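PDB 1UP3: putative cellulase CEL6 from Mycobacterium tuberculosis, which probably hydrolyses internal beta-1,4-glucosidic bonds of cellulose as a family 6 endoglucanase. Local coordinates for residues 245-250 and 254-259. Sequence-based numbering, arbitrary orientation.
Sequences PTTATA and ADAYLW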
loop_
_atom_site.group_PDB
_atom_site.type_symbol
_atom_site.label_atom_id
_atom_site.label_comp_id
_atom_site.label_asym_id
_atom_site.label_seq_id
_atom_site.Cartn_x
_atom_site.Cartn_y
_atom_site.Cartn_z
ATOM N N PRO A 245 -3.799 7.336 -10.441
ATOM C CA PRO A 245 -4.644 7.528 -9.256
ATOM C C PRO A 245 -5.811 8.473 -9.516
ATOM O O PRO A 245 -5.666 9.530 -10.154
ATOM C CB PRO A 245 -3.660 8.042 -8.197
ATOM C CG PRO A 245 -2.343 7.484 -8.641
ATOM C CD PRO A 245 -2.370 7.493 -10.119
ATOM N N THR A 246 -6.973 8.079 -9.001
ATOM C CA THR A 246 -8.237 8.777 -9.261
ATOM C C THR A 246 -9.331 8.329 -8.313
ATOM O O THR A 246 -9.315 7.205 -7.822
ATOM C CB THR A 246 -8.689 8.585 -10.727
ATOM O OG1 THR A 246 -9.866 9.377 -10.998
ATOM C CG2 THR A 246 -9.093 7.142 -11.045
ATOM N N THR A 247 -10.321 9.192 -8.093
ATOM C CA THR A 247 -11.539 8.776 -7.404
ATOM C C THR A 247 -12.675 8.464 -8.380
ATOM O O THR A 247 -13.754 8.059 -7.940
ATOM C CB THR A 247 -12.025 9.810 -6.376
ATOM O OG1 THR A 247 -12.231 11.071 -7.040
ATOM C CG2 THR A 247 -10.977 10.027 -5.300
ATOM N N ALA A 248 -12.454 8.614 -9.677
ATOM C CA ALA A 248 -13.471 8.251 -10.663
ATOM C C ALA A 248 -13.378 6.767 -10.942
ATOM O O ALA A 248 -12.828 6.346 -11.945
ATOM C CB ALA A 248 -13.318 9.087 -11.947
ATOM N N THR A 249 -13.945 5.965 -10.057
ATOM C CA THR A 249 -13.834 4.518 -10.149
ATOM C C THR A 249 -15.112 3.893 -10.666
ATOM O O THR A 249 -16.172 4.553 -10.754
ATOM C CB THR A 249 -13.605 3.894 -8.794
ATOM O OG1 THR A 249 -14.750 4.150 -7.968
ATOM C CG2 THR A 249 -12.445 4.516 -8.058
ATOM N N ALA A 250 -15.015 2.592 -10.927
ATOM C CA ALA A 250 -16.110 1.804 -11.495
ATOM C C ALA A 250 -16.725 0.857 -10.477
ATOM O O ALA A 250 -17.512 -0.026 -10.831
ATOM C CB ALA A 250 -15.641 1.045 -12.781
ATOM N N ALA A 254 -15.726 1.641 -4.193
ATOM C CA ALA A 254 -14.307 1.895 -4.486
ATOM C C ALA A 254 -14.058 3.387 -4.370
ATOM O O ALA A 254 -14.460 4.161 -5.252
ATOM C CB ALA A 254 -13.970 1.387 -5.896
ATOM N N ASP A 255 -13.426 3.815 -3.286
ATOM C CA ASP A 255 -13.100 5.230 -3.066
ATOM C C ASP A 255 -12.043 5.743 -4.047
ATOM O O ASP A 255 -12.048 6.938 -4.414
ATOM C CB ASP A 255 -12.543 5.464 -1.658
ATOM C CG ASP A 255 -13.594 5.455 -0.542
ATOM O OD1 ASP A 255 -14.821 5.553 -0.837
ATOM O OD2 ASP A 255 -13.227 5.329 0.659
ATOM N N ALA A 256 -11.097 4.875 -4.430
ATOM C CA ALA A 256 -10.044 5.305 -5.336
ATOM C C ALA A 256 -9.277 4.167 -5.947
ATOM O O ALA A 256 -9.198 3.082 -5.373
ATOM C CB ALA A 256 -9.014 6.203 -4.583
ATOM N N TYR A 257 -8.681 4.460 -7.089
ATOM C CA TYR A 257 -7.510 3.747 -7.598
ATOM C C TYR A 257 -6.288 4.517 -7.135
ATOM O O TYR A 257 -6.253 5.736 -7.289
ATOM C CB TYR A 257 -7.511 3.653 -9.130
ATOM C CG TYR A 257 -8.763 3.108 -9.765
ATOM C CD1 TYR A 257 -9.595 2.253 -9.096
ATOM C CD2 TYR A 257 -9.105 3.491 -11.067
ATOM C CE1 TYR A 257 -10.777 1.754 -9.702
ATOM C CE2 TYR A 257 -10.244 3.030 -11.665
ATOM C CZ TYR A 257 -11.080 2.167 -10.980
ATOM O OH TYR A 257 -12.232 1.715 -11.545
ATOM N N LEU A 258 -5.347 3.843 -6.488
ATOM C CA LEU A 258 -4.114 4.454 -5.996
ATOM C C LEU A 258 -2.910 3.742 -6.542
ATOM O O LEU A 258 -3.005 2.562 -6.932
ATOM C CB LEU A 258 -4.035 4.441 -4.464
ATOM C CG LEU A 258 -5.147 5.176 -3.693
ATOM C CD1 LEU A 258 -4.978 4.920 -2.203
ATOM C CD2 LEU A 258 -5.171 6.675 -4.044
ATOM N N TRP A 259 -1.767 4.418 -6.545
ATOM C CA TRP A 259 -0.506 3.678 -6.770
ATOM C C TRP A 259 0.135 3.507 -5.398
ATOM O O TRP A 259 0.668 4.471 -4.851
ATOM C CB TRP A 259 0.425 4.415 -7.730
ATOM C CG TRP A 259 0.008 4.342 -9.160
ATOM C CD1 TRP A 259 -1.205 3.912 -9.672
ATOM C CD2 TRP A 259 0.803 4.718 -10.286
ATOM N NE1 TRP A 259 -1.206 4.055 -11.034
ATOM C CE2 TRP A 259 0.021 4.505 -11.443
ATOM C CE3 TRP A 259 2.108 5.181 -10.435
ATOM C CZ2 TRP A 259 0.491 4.789 -12.731
ATOM C CZ3 TRP A 259 2.586 5.439 -11.733
ATOM C CH2 TRP A 259 1.764 5.246 -12.845
HETATM O O HOH W 1 -15.185 6.921 -5.733
#
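Thr246 and Tyr257 face each other as an antiparallel hydrogen-bonded pair: Thr246 N gives its hydrogen to Tyr257 O at 3.0 Å, and Tyr257 N returns one to Thr246 O at 2.9 Å. This single bridge ties the loop ahead of strand 254-258 back onto that strand, an outermost one of the parallel family 6 sheet, which bonds along its other edge to strand 213-217.

The tightly packed part surrounds the Tyr257 ring. Its CG stands anti to the carbonyl carbon (chi1 -52°), and the ring reaches from Thr246 CG2 to Thr249 and Ala250. Thr249 sets CG2 over one face in a CH-pi contact, 3.9 Å from the ring centroid, while Thr246 CG2 approaches obliquely near CD2. Side chains of helix 195-208, Thr195 and Ile199, also touch this tyrosine. Its phenol adds a polar end, OH accepting from Ala250 N. Threonine suits position 249 because its two branches divide the work: the methyl meets the ring and OG1 donates to Ala254 O at 2.7 Å, with Gly251 O a weak second partner. Farther along, the rigid Pro245 ring places CD over the five-membered ring of Trp259, 3.8 Å from its centroid; the indole NE1 is engaged by Ala243 O.

The looser side runs through Thr247 and exposed Ala248. There a water lies between loop and strand, 2.9 Å from both Thr247 O and Ala254 O. Thr246 OG1 accepts from Ala248 N in an ST turn, and Ala248 centres an inverse gamma turn as the chain returns to Tyr257.

Backbone bonds thus satisfy Tyr257 N and O, whereas hydroxyls and CH-pi contacts fix the turn.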